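Local coordinates for BF1531-like N-terminal domain-containing protein (Bacteroides fragilis, PDB 3SLR), which is of uncharacterised function but carries an FkbH-type N-terminal domain and a magnesium-binding phosphatase domain, and may hydrolyse ester bonds, at residues H87-K92 with Y149-L154; D110-L115 with Y156-I161. All coordinates share one frame; numbering follows the deposited sequence.

Contact 1 of 2, residues H87-K92 with Y149-L154; sequences HKLLEK and YQLTKL
L89 of helix 86-94 meets L151 and L154 of helix 147-164 in a small leucine cluster. Both helices belong to the FkbH N-terminal domain. This is an alpha/beta fold built on a parallel five-stranded sheet, as in the SGNH hydrolase clan.

Early in the first segment, K88 lies on another side of the helix and forms a salt bridge with E195 through NZ.

Within 87-92, L89 alone meets 149-154. L89 CA lies 9.1 Å from L151 CA, so the two segments meet through side-chain ends. The first torsion of L89 (chi1 -175°) carries CG outward, anti to the backbone N. The second (chi2 68°) leaves CD2 roughly anti to CA and turns this methyl to the partner helix. L154 meets it tip to tip, while the side chain of L151 crosses it at a slant. The contact is small, with 81 Å² buried in all, and its three leucines are buried in the fold. L104 and R108 of helix 104-118 also touch L89, so a third helix shares the cluster.

Next along the chain comes L90. F147, just ahead of the second segment, touches both L89 and L90.

At the centre, L89 CD2 lies 3.7 Å from L151 CD1. L89 CD2 is also 3.7 Å from L154 CD2. The two partner methyls, L151 CD1 and L154 CD2, are 4.1 Å apart, so three methyl groups form a nearly equilateral triangle.

Contact 2 of 2, residues D110-L115 with Y156-I161; sequences DFVRLL and YELMNI
I161 and V112 carry most of this contact between helices 147-164 and 104-118, and R113 adds its aliphatic chain at the margin. The two segments run nearly parallel, 16° apart, with their axes 10.9 Å from each other. They pack side by side on one face of the parallel sheet. Helix 147-164 is the connection of a beta-alpha-beta crossover between strands 122-126 and 168-171.

I161 loses 56 Å² to the other segment. Its CG1-CD1 arm is extended (chi2 174°) and points CD1 into the neighbouring helix. There CD1 touches two residues at once. V112 CG1 is 3.9 Å from I161 CD1. R113 CG is also 3.9 Å from I161 CD1.

V112 loses 52 Å² and points toward the other helix. V112 CG1 is shared, because it also lies 4.1 Å from L158 CD2. The second methyl, V112 CG2, is likewise 4.1 Å from L158 CD2. The L158 side chain crosses V112 at about a right angle, and its CD2 lies against both branches of the valine. Beneath these residues, F168 touches both V112 and I161, and Y125 touches both V112 and L158.

R113 meets I161 only with the start of its chain. The chain then bends at its third torsion, and NE bonds to Y165 OH beyond helix 147-164.

The chemistry across the contact is thus apolar. Branched methyls fill the middle. The polar groups look to other partners: R113 NE turns to Y165, and E157 and N160 bond each other within their own helix. This suggests that hydrophobic burial, rather than directional bonding, holds the two segments together.

Contacts 1 and 2 lie about 14 Å apart, centre to centre, in the N-terminal FkbH domain. Both use helix 147-164: residues 149-154 meet helix 86-94, and residues 156-161, further along, meet helix 104-118. Along the chain the order is 87-92, 110-115, 149-154, 156-161, so the contacts interleave. L109 of helix 104-118 bridges the two places, since it touches both L154 of contact 1 and I161 of contact 2. Three helices are thereby packed together, and contact 2 also rests on the parallel sheet. Both contacts lie away from the magnesium site at D228, D230 and D336, so they concern the architecture of this domain.

Contact 1 of 2, residues H87-K92 with Y149-L154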
# COMPACT_ATOMS: atom_id res chain seq x y z
N HIS A 87 0.55 -20.82 -2.28
CA HIS A 87 1.35 -22.03 -2.39
C HIS A 87 0.71 -23.23 -1.70
O HIS A 87 0.70 -24.34 -2.25
CB HIS A 87 2.76 -21.78 -1.83
CG HIS A 87 3.77 -22.77 -2.29
ND1 HIS A 87 4.64 -22.52 -3.34
CD2 HIS A 87 4.03 -24.04 -1.89
CE1 HIS A 87 5.39 -23.59 -3.55
NE2 HIS A 87 5.05 -24.52 -2.67
N LYS A 88 0.20 -23.03 -0.50
CA LYS A 88 -0.39 -24.12 0.26
C LYS A 88 -1.78 -24.47 -0.27
O LYS A 88 -2.18 -25.65 -0.23
CB LYS A 88 -0.44 -23.78 1.76
CG LYS A 88 0.95 -23.67 2.40
CD LYS A 88 1.68 -25.03 2.40
CE LYS A 88 3.14 -24.87 2.87
NZ LYS A 88 3.82 -26.21 3.02
N LEU A 89 -2.49 -23.48 -0.80
CA LEU A 89 -3.80 -23.72 -1.40
C LEU A 89 -3.62 -24.53 -2.69
O LEU A 89 -4.44 -25.39 -3.02
CB LEU A 89 -4.53 -22.40 -1.70
CG LEU A 89 -5.97 -22.52 -2.23
CD1 LEU A 89 -6.90 -23.07 -1.16
CD2 LEU A 89 -6.48 -21.18 -2.74
N LEU A 90 -2.55 -24.24 -3.42
CA LEU A 90 -2.19 -24.98 -4.63
C LEU A 90 -1.99 -26.46 -4.29
O LEU A 90 -2.48 -27.34 -5.00
CB LEU A 90 -0.90 -24.41 -5.23
CG LEU A 90 -0.46 -24.93 -6.60
CD1 LEU A 90 -1.41 -24.44 -7.65
CD2 LEU A 90 0.97 -24.44 -6.90
N GLU A 91 -1.29 -26.73 -3.19
CA GLU A 91 -1.12 -28.11 -2.77
C GLU A 91 -2.46 -28.75 -2.40
O GLU A 91 -2.75 -29.88 -2.80
CB GLU A 91 -0.14 -28.22 -1.60
CG GLU A 91 -0.09 -29.65 -1.06
CD GLU A 91 1.08 -29.91 -0.13
OE1 GLU A 91 1.36 -29.06 0.73
OE2 GLU A 91 1.71 -30.98 -0.27
N LYS A 92 -3.28 -28.03 -1.64
CA LYS A 92 -4.60 -28.53 -1.26
C LYS A 92 -5.42 -28.93 -2.48
O LYS A 92 -6.00 -30.02 -2.53
CB LYS A 92 -5.33 -27.47 -0.43
CG LYS A 92 -6.69 -27.87 0.09
CD LYS A 92 -7.24 -26.77 1.02
CE LYS A 92 -8.53 -27.19 1.70
NZ LYS A 92 -9.52 -27.66 0.71
N TYR A 149 -8.80 -20.81 -12.47
CA TYR A 149 -10.19 -20.39 -12.33
C TYR A 149 -10.61 -20.21 -10.86
O TYR A 149 -11.17 -19.17 -10.50
CB TYR A 149 -11.17 -21.31 -13.06
CG TYR A 149 -12.57 -20.75 -13.04
CD1 TYR A 149 -12.97 -19.80 -13.97
CD2 TYR A 149 -13.47 -21.11 -12.05
CE1 TYR A 149 -14.24 -19.25 -13.94
CE2 TYR A 149 -14.75 -20.59 -12.02
CZ TYR A 149 -15.13 -19.65 -12.96
OH TYR A 149 -16.41 -19.11 -12.94
N GLN A 150 -10.35 -21.21 -10.03
CA GLN A 150 -10.73 -21.15 -8.63
C GLN A 150 -10.09 -19.97 -7.91
O GLN A 150 -10.74 -19.30 -7.09
CB GLN A 150 -10.41 -22.47 -7.92
CG GLN A 150 -11.33 -23.59 -8.38
CD GLN A 150 -12.77 -23.33 -7.97
OE1 GLN A 150 -13.04 -22.96 -6.82
NE2 GLN A 150 -13.70 -23.50 -8.91
N LEU A 151 -8.83 -19.69 -8.21
CA LEU A 151 -8.15 -18.57 -7.55
C LEU A 151 -8.72 -17.21 -7.98
O LEU A 151 -8.86 -16.31 -7.16
CB LEU A 151 -6.64 -18.62 -7.80
CG LEU A 151 -5.89 -17.89 -6.69
CD1 LEU A 151 -6.07 -18.70 -5.42
CD2 LEU A 151 -4.40 -17.75 -7.00
N THR A 152 -9.04 -17.08 -9.25
CA THR A 152 -9.63 -15.86 -9.78
C THR A 152 -11.01 -15.60 -9.17
O THR A 152 -11.33 -14.48 -8.76
CB THR A 152 -9.72 -15.93 -11.31
OG1 THR A 152 -8.42 -16.20 -11.84
CG2 THR A 152 -10.26 -14.62 -11.91
N LYS A 153 -11.81 -16.65 -9.08
CA LYS A 153 -13.09 -16.59 -8.37
C LYS A 153 -12.89 -16.19 -6.91
O LYS A 153 -13.56 -15.29 -6.39
CB LYS A 153 -13.81 -17.95 -8.46
CG LYS A 153 -15.06 -18.07 -7.58
CD LYS A 153 -15.73 -19.43 -7.78
CE LYS A 153 -16.84 -19.67 -6.75
NZ LYS A 153 -17.52 -20.98 -6.96
N LEU A 154 -11.97 -16.88 -6.24
CA LEU A 154 -11.69 -16.61 -4.83
C LEU A 154 -11.32 -15.13 -4.58
O LEU A 154 -11.87 -14.51 -3.67
CB LEU A 154 -10.58 -17.53 -4.32
CG LEU A 154 -10.07 -17.38 -2.88
CD1 LEU A 154 -11.21 -17.52 -1.87
CD2 LEU A 154 -9.00 -18.42 -2.61

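Contact 2 of 2, residues D110-L115 with Y156-I161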
# COMPACT_ATOMS: atom_id res chain seq x y z
N ASP A 110 -16.19 -19.84 2.56
CA ASP A 110 -16.98 -20.19 3.73
C ASP A 110 -16.18 -19.99 5.02
O ASP A 110 -16.69 -19.47 6.01
CB ASP A 110 -17.50 -21.63 3.64
CG ASP A 110 -18.67 -21.78 2.67
OD1 ASP A 110 -19.26 -20.75 2.28
OD2 ASP A 110 -19.00 -22.93 2.31
N PHE A 111 -14.91 -20.42 5.01
CA PHE A 111 -14.10 -20.26 6.21
C PHE A 111 -13.90 -18.78 6.52
O PHE A 111 -13.97 -18.36 7.68
CB PHE A 111 -12.74 -20.94 6.08
CG PHE A 111 -11.86 -20.67 7.26
CD1 PHE A 111 -12.10 -21.30 8.47
CD2 PHE A 111 -10.83 -19.74 7.19
CE1 PHE A 111 -11.31 -21.03 9.59
CE2 PHE A 111 -10.03 -19.46 8.30
CZ PHE A 111 -10.28 -20.11 9.50
N VAL A 112 -13.63 -17.99 5.48
CA VAL A 112 -13.45 -16.56 5.68
C VAL A 112 -14.70 -15.91 6.28
O VAL A 112 -14.61 -15.11 7.22
CB VAL A 112 -13.03 -15.86 4.37
CG1 VAL A 112 -12.99 -14.34 4.56
CG2 VAL A 112 -11.67 -16.38 3.93
N ARG A 113 -15.88 -16.25 5.76
CA ARG A 113 -17.12 -15.72 6.33
C ARG A 113 -17.31 -16.15 7.79
O ARG A 113 -17.76 -15.36 8.62
CB ARG A 113 -18.33 -16.13 5.50
CG ARG A 113 -18.34 -15.51 4.10
CD ARG A 113 -19.72 -15.55 3.47
NE ARG A 113 -20.60 -14.53 4.06
CZ ARG A 113 -21.70 -14.06 3.47
NH1 ARG A 113 -22.05 -14.51 2.27
NH2 ARG A 113 -22.44 -13.13 4.07
N LEU A 114 -16.96 -17.39 8.08
CA LEU A 114 -17.07 -17.90 9.45
C LEU A 114 -16.20 -17.05 10.38
O LEU A 114 -16.64 -16.62 11.44
CB LEU A 114 -16.65 -19.37 9.50
CG LEU A 114 -16.77 -20.20 10.79
CD1 LEU A 114 -15.73 -19.80 11.82
CD2 LEU A 114 -18.18 -20.11 11.37
N LEU A 115 -14.97 -16.81 9.95
CA LEU A 115 -14.04 -15.94 10.66
C LEU A 115 -14.65 -14.55 10.87
O LEU A 115 -14.61 -14.00 11.98
CB LEU A 115 -12.75 -15.84 9.85
CG LEU A 115 -11.71 -14.77 10.19
CD1 LEU A 115 -11.11 -15.02 11.56
CD2 LEU A 115 -10.63 -14.76 9.12
N TYR A 156 -11.92 -12.49 -6.34
CA TYR A 156 -13.07 -11.63 -6.62
C TYR A 156 -14.06 -11.65 -5.46
O TYR A 156 -14.45 -10.60 -4.96
CB TYR A 156 -13.76 -12.05 -7.93
CG TYR A 156 -15.07 -11.34 -8.18
CD1 TYR A 156 -15.12 -9.96 -8.39
CD2 TYR A 156 -16.27 -12.05 -8.22
CE1 TYR A 156 -16.32 -9.31 -8.61
CE2 TYR A 156 -17.47 -11.41 -8.45
CZ TYR A 156 -17.49 -10.04 -8.64
OH TYR A 156 -18.70 -9.43 -8.86
N GLU A 157 -14.44 -12.84 -5.01
CA GLU A 157 -15.40 -12.95 -3.92
C GLU A 157 -14.85 -12.43 -2.59
O GLU A 157 -15.60 -11.93 -1.76
CB GLU A 157 -15.90 -14.39 -3.77
CG GLU A 157 -16.70 -14.89 -4.97
CD GLU A 157 -17.95 -14.06 -5.26
OE1 GLU A 157 -18.35 -13.22 -4.41
OE2 GLU A 157 -18.54 -14.25 -6.34
N LEU A 158 -13.54 -12.55 -2.38
CA LEU A 158 -12.93 -11.97 -1.19
C LEU A 158 -13.17 -10.47 -1.15
O LEU A 158 -13.40 -9.90 -0.09
CB LEU A 158 -11.42 -12.23 -1.16
CG LEU A 158 -10.95 -13.57 -0.60
CD1 LEU A 158 -9.45 -13.69 -0.82
CD2 LEU A 158 -11.30 -13.67 0.89
N MSE A 159 -13.10 -9.82 -2.30
CA MSE A 159 -13.36 -8.38 -2.31
C MSE A 159 -14.81 -8.08 -1.93
O MSE A 159 -15.09 -7.11 -1.21
CB MSE A 159 -12.99 -7.78 -3.66
CG MSE A 159 -11.51 -7.93 -3.94
SE MSE A 159 -10.93 -6.82 -5.45
CE MSE A 159 -9.07 -7.46 -5.56
N ASN A 160 -15.73 -8.91 -2.41
CA ASN A 160 -17.13 -8.78 -2.03
C ASN A 160 -17.34 -9.01 -0.53
O ASN A 160 -18.13 -8.31 0.10
CB ASN A 160 -18.02 -9.69 -2.88
CG ASN A 160 -18.03 -9.29 -4.35
OD1 ASN A 160 -17.82 -8.12 -4.68
ND2 ASN A 160 -18.25 -10.26 -5.24
N ILE A 161 -16.61 -9.96 0.04
CA ILE A 161 -16.66 -10.13 1.49
C ILE A 161 -16.21 -8.86 2.22
O ILE A 161 -16.84 -8.44 3.20
CB ILE A 161 -15.85 -11.35 1.97
CG1 ILE A 161 -16.51 -12.65 1.51
CG2 ILE A 161 -15.71 -11.36 3.50
CD1 ILE A 161 -15.68 -13.88 1.81